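Local coordinates for capsid (Human calicivirus NLV/Boxer/2001/US, PDB 4RDL), which forms the protruding domain of the norovirus capsid, whose dimer binds histo-blood group antigens such as the Lewis y tetrasaccharide, probably for attachment to host cells, at residues S15-P20 and Q235-H240; H256-D261 and V295-S300. All blocks are in the same frame, centred on the assembly; numbering follows the deposited sequence.

Contact 1: residues S15-P20 and Q235-H240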
ATOM      1  N   SER A  15       1.150   9.738 -20.193  1.00 14.62           N
ATOM      2  CA  SER A  15       0.617   8.383 -20.228  1.00 13.95           C
ATOM      3  C   SER A  15      -0.038   8.092 -18.892  1.00 12.32           C
ATOM      4  O   SER A  15       0.179   8.811 -17.914  1.00 12.92           O
ATOM      5  CB  SER A  15       1.725   7.363 -20.495  1.00 14.11           C
ATOM      6  OG  SER A  15       2.648   7.339 -19.413  1.00 14.80           O
ATOM      7  N   VAL A  16      -0.866   7.054 -18.860  1.00 12.92           N
ATOM      8  CA  VAL A  16      -1.409   6.559 -17.599  1.00 11.94           C
ATOM      9  C   VAL A  16      -0.955   5.114 -17.419  1.00 12.23           C
ATOM     10  O   VAL A  16      -0.523   4.479 -18.382  1.00 12.60           O
ATOM     11  CB  VAL A  16      -2.948   6.668 -17.550  1.00 12.49           C
ATOM     12  CG1 VAL A  16      -3.382   8.121 -17.715  1.00 13.44           C
ATOM     13  CG2 VAL A  16      -3.602   5.775 -18.605  1.00 13.74           C
ATOM     14  N   PRO A  17      -1.035   4.585 -16.188  1.00 12.26           N
ATOM     15  CA  PRO A  17      -0.572   3.211 -15.996  1.00 13.28           C
ATOM     16  C   PRO A  17      -1.265   2.202 -16.908  1.00 12.71           C
ATOM     17  O   PRO A  17      -2.473   2.281 -17.161  1.00 13.01           O
ATOM     18  CB  PRO A  17      -0.917   2.924 -14.532  1.00 15.46           C
ATOM     19  CG  PRO A  17      -0.907   4.264 -13.879  1.00 15.85           C
ATOM     20  CD  PRO A  17      -1.460   5.207 -14.921  1.00 13.71           C
ATOM     21  N   ASN A  18      -0.452   1.274 -17.396  1.00 15.27           N
ATOM     22  CA  ASN A  18      -0.854   0.109 -18.159  1.00 18.59           C
ATOM     23  C   ASN A  18      -1.032  -1.053 -17.184  1.00 18.64           C
ATOM     24  O   ASN A  18      -0.345  -2.079 -17.276  1.00 24.37           O
ATOM     25  CB  ASN A  18       0.256  -0.221 -19.155  1.00 23.63           C
ATOM     26  CG  ASN A  18      -0.061  -1.408 -20.017  1.00 27.55           C
ATOM     27  OD1 ASN A  18      -1.207  -1.615 -20.410  1.00 31.61           O
ATOM     28  ND2 ASN A  18       0.962  -2.200 -20.328  1.00 31.68           N
ATOM     29  N   ILE A  19      -1.922  -0.842 -16.220  1.00 13.80           N
ATOM     30  CA  ILE A  19      -2.283  -1.828 -15.204  1.00 13.91           C
ATOM     31  C   ILE A  19      -3.804  -1.912 -15.130  1.00 12.34           C
ATOM     32  O   ILE A  19      -4.484  -0.881 -15.081  1.00 11.85           O
ATOM     33  CB  ILE A  19      -1.782  -1.398 -13.809  1.00 14.60           C
ATOM     34  CG1 ILE A  19      -0.262  -1.244 -13.792  1.00 18.09           C
ATOM     35  CG2 ILE A  19      -2.221  -2.398 -12.735  1.00 14.78           C
ATOM     36  CD1 ILE A  19       0.260  -0.538 -12.576  1.00 22.80           C
ATOM     37  N   PRO A  20      -4.356  -3.134 -15.112  1.00 11.18           N
ATOM     38  CA  PRO A  20      -5.812  -3.255 -14.977  1.00 11.44           C
ATOM     39  C   PRO A  20      -6.340  -2.555 -13.730  1.00 10.43           C
ATOM     40  O   PRO A  20      -5.704  -2.565 -12.671  1.00 11.05           O
ATOM     41  CB  PRO A  20      -6.034  -4.766 -14.890  1.00 12.91           C
ATOM     42  CG  PRO A  20      -4.871  -5.348 -15.624  1.00 14.28           C
ATOM     43  CD  PRO A  20      -3.710  -4.445 -15.283  1.00 12.90           C
ATOM     44  N   GLN A 235      -4.315   5.073  -6.633  1.00  9.21           N
ATOM     45  CA  GLN A 235      -3.034   5.499  -6.089  1.00  9.19           C
ATOM     46  C   GLN A 235      -1.904   5.354  -7.114  1.00  9.68           C
ATOM     47  O   GLN A 235      -1.003   6.188  -7.193  1.00  9.65           O
ATOM     48  CB  GLN A 235      -2.686   4.715  -4.828  1.00  9.96           C
ATOM     49  CG  GLN A 235      -1.388   5.189  -4.185  1.00  9.22           C
ATOM     50  CD  GLN A 235      -1.455   6.647  -3.767  1.00 10.26           C
ATOM     51  OE1 GLN A 235      -2.530   7.165  -3.464  1.00 10.65           O
ATOM     52  NE2 GLN A 235      -0.300   7.316  -3.732  1.00 11.19           N
ATOM     53  N   GLU A 236      -1.945   4.291  -7.907  1.00  9.20           N
ATOM     54  CA  GLU A 236      -0.857   4.064  -8.843  1.00 10.00           C
ATOM     55  C   GLU A 236      -0.871   5.087  -9.989  1.00  9.50           C
ATOM     56  O   GLU A 236       0.152   5.303 -10.625  1.00 10.87           O
ATOM     57  CB  GLU A 236      -0.829   2.620  -9.340  1.00 10.78           C
ATOM     58  CG  GLU A 236      -0.343   1.610  -8.289  1.00 11.99           C
ATOM     59  CD  GLU A 236      -1.411   1.229  -7.264  1.00 11.57           C
ATOM     60  OE1 GLU A 236      -1.070   0.502  -6.299  1.00 12.08           O
ATOM     61  OE2 GLU A 236      -2.587   1.642  -7.413  1.00 11.23           O
ATOM     62  N   PHE A 237      -2.011   5.735 -10.237  1.00  9.90           N
ATOM     63  CA  PHE A 237      -2.000   6.882 -11.155  1.00 10.30           C
ATOM     64  C   PHE A 237      -1.182   8.014 -10.539  1.00  9.85           C
ATOM     65  O   PHE A 237      -0.429   8.697 -11.237  1.00 11.66           O
ATOM     66  CB  PHE A 237      -3.413   7.415 -11.431  1.00 10.55           C
ATOM     67  CG  PHE A 237      -4.123   6.745 -12.579  1.00 11.08           C
ATOM     68  CD1 PHE A 237      -4.230   5.363 -12.650  1.00 13.36           C
ATOM     69  CD2 PHE A 237      -4.742   7.510 -13.557  1.00 11.73           C
ATOM     70  CE1 PHE A 237      -4.915   4.760 -13.697  1.00 15.09           C
ATOM     71  CE2 PHE A 237      -5.432   6.909 -14.607  1.00 13.17           C
ATOM     72  CZ  PHE A 237      -5.513   5.540 -14.678  1.00 14.84           C
ATOM     73  N   VAL A 238      -1.354   8.234  -9.238  1.00 10.10           N
ATOM     74  CA  VAL A 238      -0.629   9.310  -8.563  1.00 11.47           C
ATOM     75  C   VAL A 238       0.883   9.110  -8.695  1.00 11.99           C
ATOM     76  O   VAL A 238       1.609  10.015  -9.126  1.00 12.80           O
ATOM     77  CB  VAL A 238      -1.017   9.426  -7.065  1.00 11.09           C
ATOM     78  CG1 VAL A 238      -0.178  10.505  -6.381  1.00 13.06           C
ATOM     79  CG2 VAL A 238      -2.506   9.713  -6.915  1.00 12.91           C
ATOM     80  N   SER A 239       1.372   7.930  -8.318  1.00 11.47           N
ATOM     81  CA  SER A 239       2.814   7.688  -8.382  1.00 12.04           C
ATOM     82  C   SER A 239       3.304   7.731  -9.827  1.00 11.74           C
ATOM     83  O   SER A 239       4.423   8.166 -10.094  1.00 14.43           O
ATOM     84  CB  SER A 239       3.203   6.375  -7.700  1.00 13.62           C
ATOM     85  OG  SER A 239       2.439   5.289  -8.178  1.00 13.06           O
ATOM     86  N   HIS A 240       2.455   7.305 -10.757  1.00 11.20           N
ATOM     87  CA  HIS A 240       2.806   7.357 -12.170  1.00 11.46           C
ATOM     88  C   HIS A 240       3.070   8.798 -12.605  1.00 11.48           C
ATOM     89  O   HIS A 240       4.090   9.086 -13.232  1.00 12.82           O
ATOM     90  CB  HIS A 240       1.703   6.734 -13.021  1.00 11.80           C
ATOM     91  CG  HIS A 240       2.080   6.553 -14.457  1.00 12.94           C
ATOM     92  ND1 HIS A 240       2.919   5.545 -14.883  1.00 16.99           N
ATOM     93  CD2 HIS A 240       1.729   7.246 -15.569  1.00 13.37           C
ATOM     94  CE1 HIS A 240       3.066   5.624 -16.194  1.00 17.21           C
ATOM     95  NE2 HIS A 240       2.355   6.648 -16.635  1.00 14.67           N
TER
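P17 and V16, in the extended N-terminal segment 15-20, pack against F237 and H240 on the first turns of helix 235-244, a loop-on-helix contact in the P1 part of the protruding domain.

The apolar part centres on the proline ring. P17 CD sits over one face of the F237 ring, 3.7 Å from its centroid and 17° off the ring normal, which meets the criteria for a CH-pi contact. The same CD lies over a face of the H240 imidazole at 4.1 Å from the centroid, a second and longer CH-pi contact. P17 is thereby wedged between two side chains of the helix, while its CG reaches the helix backbone at E236 O (3.6 Å). V16 CB approaches the F237 ring obliquely, with F237 CE2 at 3.9 Å.

N243 of the second subunit packs on P17 and H240 and accepts a hydrogen bond from N18 N, placing the contact at the dimer interface.

The polar contact runs through H240 NE2. H240 holds CG anti to the backbone N (chi1 -171°), which lays the imidazole alongside S15 and P17, and its NE2 donates to S15 OG at 2.9 Å, the hydroxyl oxygen lying only 6° out of the imidazole plane.

Contact 2: residues H256-D261 and V295-S300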
ATOM      1  N   HIS A 256      -9.082   5.881 -23.205  1.00 11.40           N
ATOM      2  CA  HIS A 256      -9.976   4.779 -23.502  1.00 10.85           C
ATOM      3  C   HIS A 256      -9.761   3.700 -22.460  1.00 11.15           C
ATOM      4  O   HIS A 256      -8.627   3.373 -22.116  1.00 13.04           O
ATOM      5  CB  HIS A 256      -9.742   4.237 -24.909  1.00 11.08           C
ATOM      6  CG  HIS A 256     -10.285   5.129 -25.970  1.00 11.36           C
ATOM      7  ND1 HIS A 256     -10.189   4.835 -27.314  1.00 14.19           N
ATOM      8  CD2 HIS A 256     -10.948   6.309 -25.888  1.00 13.15           C
ATOM      9  CE1 HIS A 256     -10.762   5.797 -28.010  1.00 14.45           C
ATOM     10  NE2 HIS A 256     -11.238   6.700 -27.168  1.00 13.46           N
ATOM     11  N   TYR A 257     -10.862   3.182 -21.933  1.00 10.49           N
ATOM     12  CA  TYR A 257     -10.840   2.073 -20.993  1.00 10.38           C
ATOM     13  C   TYR A 257     -11.041   0.834 -21.841  1.00 11.23           C
ATOM     14  O   TYR A 257     -12.126   0.617 -22.399  1.00 12.71           O
ATOM     15  CB  TYR A 257     -11.968   2.256 -19.982  1.00 10.78           C
ATOM     16  CG  TYR A 257     -12.082   1.204 -18.904  1.00 10.85           C
ATOM     17  CD1 TYR A 257     -11.094   1.059 -17.931  1.00 10.85           C
ATOM     18  CD2 TYR A 257     -13.201   0.380 -18.827  1.00 11.72           C
ATOM     19  CE1 TYR A 257     -11.214   0.116 -16.930  1.00 11.16           C
ATOM     20  CE2 TYR A 257     -13.325  -0.576 -17.820  1.00 10.96           C
ATOM     21  CZ  TYR A 257     -12.325  -0.701 -16.880  1.00 10.39           C
ATOM     22  OH  TYR A 257     -12.434  -1.632 -15.867  1.00 11.26           O
ATOM     23  N   VAL A 258      -9.981   0.047 -21.982  1.00 11.77           N
ATOM     24  CA  VAL A 258      -9.974  -1.030 -22.968  1.00 12.40           C
ATOM     25  C   VAL A 258      -9.955  -2.436 -22.376  1.00 12.37           C
ATOM     26  O   VAL A 258      -9.468  -2.657 -21.259  1.00 14.15           O
ATOM     27  CB  VAL A 258      -8.804  -0.873 -23.962  1.00 13.61           C
ATOM     28  CG1 VAL A 258      -8.744   0.555 -24.497  1.00 14.02           C
ATOM     29  CG2 VAL A 258      -7.476  -1.289 -23.322  1.00 15.72           C
ATOM     30  N   ASP A 259     -10.487  -3.380 -23.141  1.00 13.94           N
ATOM     31  CA  ASP A 259     -10.427  -4.791 -22.787  1.00 16.31           C
ATOM     32  C   ASP A 259      -8.961  -5.184 -22.659  1.00 16.49           C
ATOM     33  O   ASP A 259      -8.167  -4.876 -23.537  1.00 16.43           O
ATOM     34  CB  ASP A 259     -11.104  -5.621 -23.875  1.00 18.97           C
ATOM     35  CG  ASP A 259     -11.150  -7.095 -23.545  1.00 22.15           C
ATOM     36  OD1 ASP A 259     -12.223  -7.579 -23.123  1.00 27.66           O
ATOM     37  OD2 ASP A 259     -10.115  -7.776 -23.703  1.00 22.11           O
ATOM     38  N   PRO A 260      -8.594  -5.858 -21.557  1.00 17.62           N
ATOM     39  CA  PRO A 260      -7.179  -6.120 -21.279  1.00 20.05           C
ATOM     40  C   PRO A 260      -6.548  -7.106 -22.258  1.00 20.56           C
ATOM     41  O   PRO A 260      -5.323  -7.170 -22.347  1.00 24.33           O
ATOM     42  CB  PRO A 260      -7.207  -6.726 -19.873  1.00 19.56           C
ATOM     43  CG  PRO A 260      -8.565  -7.348 -19.763  1.00 20.69           C
ATOM     44  CD  PRO A 260      -9.477  -6.429 -20.522  1.00 19.46           C
ATOM     45  N   ASP A 261      -7.373  -7.857 -22.981  1.00 20.21           N
ATOM     46  CA  ASP A 261      -6.870  -8.870 -23.901  1.00 24.46           C
ATOM     47  C   ASP A 261      -6.957  -8.473 -25.372  1.00 25.69           C
ATOM     48  O   ASP A 261      -6.058  -8.780 -26.153  1.00 29.60           O
ATOM     49  CB  ASP A 261      -7.589 -10.197 -23.662  1.00 26.39           C
ATOM     50  CG  ASP A 261      -7.463 -10.664 -22.226  1.00 29.26           C
ATOM     51  OD1 ASP A 261      -6.364 -11.114 -21.844  1.00 32.23           O
ATOM     52  OD2 ASP A 261      -8.459 -10.571 -21.479  1.00 33.32           O
ATOM     53  N   VAL A 295      -8.164  -1.659 -18.825  1.00 11.06           N
ATOM     54  CA  VAL A 295      -6.930  -0.895 -18.726  1.00 11.58           C
ATOM     55  C   VAL A 295      -7.165   0.484 -19.329  1.00 10.38           C
ATOM     56  O   VAL A 295      -7.675   0.585 -20.441  1.00 11.80           O
ATOM     57  CB  VAL A 295      -5.784  -1.601 -19.488  1.00 12.39           C
ATOM     58  CG1 VAL A 295      -4.543  -0.734 -19.504  1.00 15.57           C
ATOM     59  CG2 VAL A 295      -5.481  -2.964 -18.855  1.00 13.69           C
ATOM     60  N   PHE A 296      -6.827   1.541 -18.596  1.00 10.17           N
ATOM     61  CA  PHE A 296      -6.913   2.886 -19.157  1.00 10.12           C
ATOM     62  C   PHE A 296      -5.720   3.128 -20.067  1.00 10.41           C
ATOM     63  O   PHE A 296      -4.582   2.815 -19.712  1.00 11.49           O
ATOM     64  CB  PHE A 296      -6.986   3.967 -18.071  1.00 10.85           C
ATOM     65  CG  PHE A 296      -8.225   3.898 -17.230  1.00 10.38           C
ATOM     66  CD1 PHE A 296      -9.371   4.577 -17.617  1.00 10.71           C
ATOM     67  CD2 PHE A 296      -8.247   3.156 -16.054  1.00 11.85           C
ATOM     68  CE1 PHE A 296     -10.525   4.517 -16.857  1.00 12.62           C
ATOM     69  CE2 PHE A 296      -9.400   3.086 -15.288  1.00 12.26           C
ATOM     70  CZ  PHE A 296     -10.542   3.769 -15.693  1.00 11.83           C
ATOM     71  N   VAL A 297      -5.997   3.682 -21.246  1.00 11.29           N
ATOM     72  CA  VAL A 297      -4.957   4.028 -22.200  1.00 12.15           C
ATOM     73  C   VAL A 297      -5.119   5.479 -22.648  1.00 11.63           C
ATOM     74  O   VAL A 297      -6.191   5.893 -23.098  1.00 12.26           O
ATOM     75  CB  VAL A 297      -5.009   3.115 -23.445  1.00 14.50           C
ATOM     76  CG1 VAL A 297      -3.907   3.487 -24.430  1.00 16.78           C
ATOM     77  CG2 VAL A 297      -4.895   1.653 -23.046  1.00 15.79           C
ATOM     78  N   PHE A 298      -4.051   6.256 -22.517  1.00 11.36           N
ATOM     79  CA  PHE A 298      -4.025   7.613 -23.039  1.00 12.16           C
ATOM     80  C   PHE A 298      -4.026   7.621 -24.572  1.00 13.15           C
ATOM     81  O   PHE A 298      -3.148   7.035 -25.212  1.00 15.29           O
ATOM     82  CB  PHE A 298      -2.805   8.356 -22.497  1.00 13.82           C
ATOM     83  CG  PHE A 298      -2.605   9.718 -23.096  1.00 13.14           C
ATOM     84  CD1 PHE A 298      -3.547  10.719 -22.908  1.00 14.01           C
ATOM     85  CD2 PHE A 298      -1.467  10.004 -23.839  1.00 14.39           C
ATOM     86  CE1 PHE A 298      -3.360  11.983 -23.450  1.00 13.52           C
ATOM     87  CE2 PHE A 298      -1.271  11.264 -24.388  1.00 15.13           C
ATOM     88  CZ  PHE A 298      -2.221  12.254 -24.195  1.00 14.12           C
ATOM     89  N   ILE A 299      -5.029   8.282 -25.142  1.00 11.75           N
ATOM     90  CA  ILE A 299      -5.172   8.404 -26.594  1.00 13.37           C
ATOM     91  C   ILE A 299      -4.509   9.683 -27.094  1.00 14.19           C
ATOM     92  O   ILE A 299      -3.615   9.639 -27.942  1.00 16.77           O
ATOM     93  CB  ILE A 299      -6.663   8.403 -27.009  1.00 14.53           C
ATOM     94  CG1 ILE A 299      -7.363   7.145 -26.484  1.00 14.57           C
ATOM     95  CG2 ILE A 299      -6.808   8.553 -28.526  1.00 16.00           C
ATOM     96  CD1 ILE A 299      -6.710   5.847 -26.922  1.00 15.63           C
ATOM     97  N   SER A 300      -4.951  10.821 -26.572  1.00 13.77           N
ATOM     98  CA  SER A 300      -4.384  12.107 -26.962  1.00 14.91           C
ATOM     99  C   SER A 300      -4.915  13.217 -26.081  1.00 13.91           C
ATOM    100  O   SER A 300      -5.905  13.041 -25.372  1.00 13.80           O
ATOM    101  CB  SER A 300      -4.735  12.432 -28.414  1.00 19.20           C
ATOM    102  OG  SER A 300      -6.084  12.843 -28.500  1.00 19.28           O
TER
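Y257 and F296 face each other as a non-hydrogen-bonded pair of antiparallel strands, 252-258 and 295-302, in the antiparallel sheet of the P1 part of the protruding domain. Their ring planes are inclined at 46° and their centroids lie 4.8 Å apart, values that describe an oblique aromatic pair. Y257 carries CG anti to the backbone N, F296 anti to the carbonyl carbon, which brings the tyrosine CD1 over the centre of the F296 ring, with F296 CZ 3.6 Å from Y257 CD1. F269 meets the F296 ring edge-to-face, and M36 touches both aromatic side chains, consistent with both rings being buried. The phenol OH of Y257 is bonded to P291 O and G294 N, in the loop leading into strand 295-302.

On the face that carries H256, V258, V295 and V297, the H256 side chain crosses that of I299 at about a right angle. I299 CG1 lies over the centre of the imidazole, 3.6 Å from its centroid and 11° off the normal, a CH-pi contact. H256 NE2 is hydrogen-bonded to E268 OE2, which should limit rotation of the ring. V258 CG2 also meets V297 CG2 on this face, at 3.9 Å.

The register is fixed by the two hydrogen-bonded pairs, H256 with V297 and V258 with V295, each closed by two backbone bonds. The straightest runs from V258 N to V295 O, 2.8 Å long with 175° at the hydrogen.

How the contacts relate
The centres of contacts 1 and 2 are 12 Å apart on the same side of the chain's centre, and the two touch directly. Contact 1 closes before contact 2 opens along the chain: helix 235-244 is followed by strand 252-258, and strand 295-302 comes later. Strand 295-302 links them in space, because both the segment 15-20 and F237 of the helix touch F296 of the strand. V16 CG2 comes within 3.3 Å of F296 O, and F237 CZ within 3.9 Å of F296 CD2. The N-terminal segment therefore packs on both helix and sheet, which also meet directly. Contact 1 reaches the second subunit, whereas no other chain of the assembly touches the segments of contact 2.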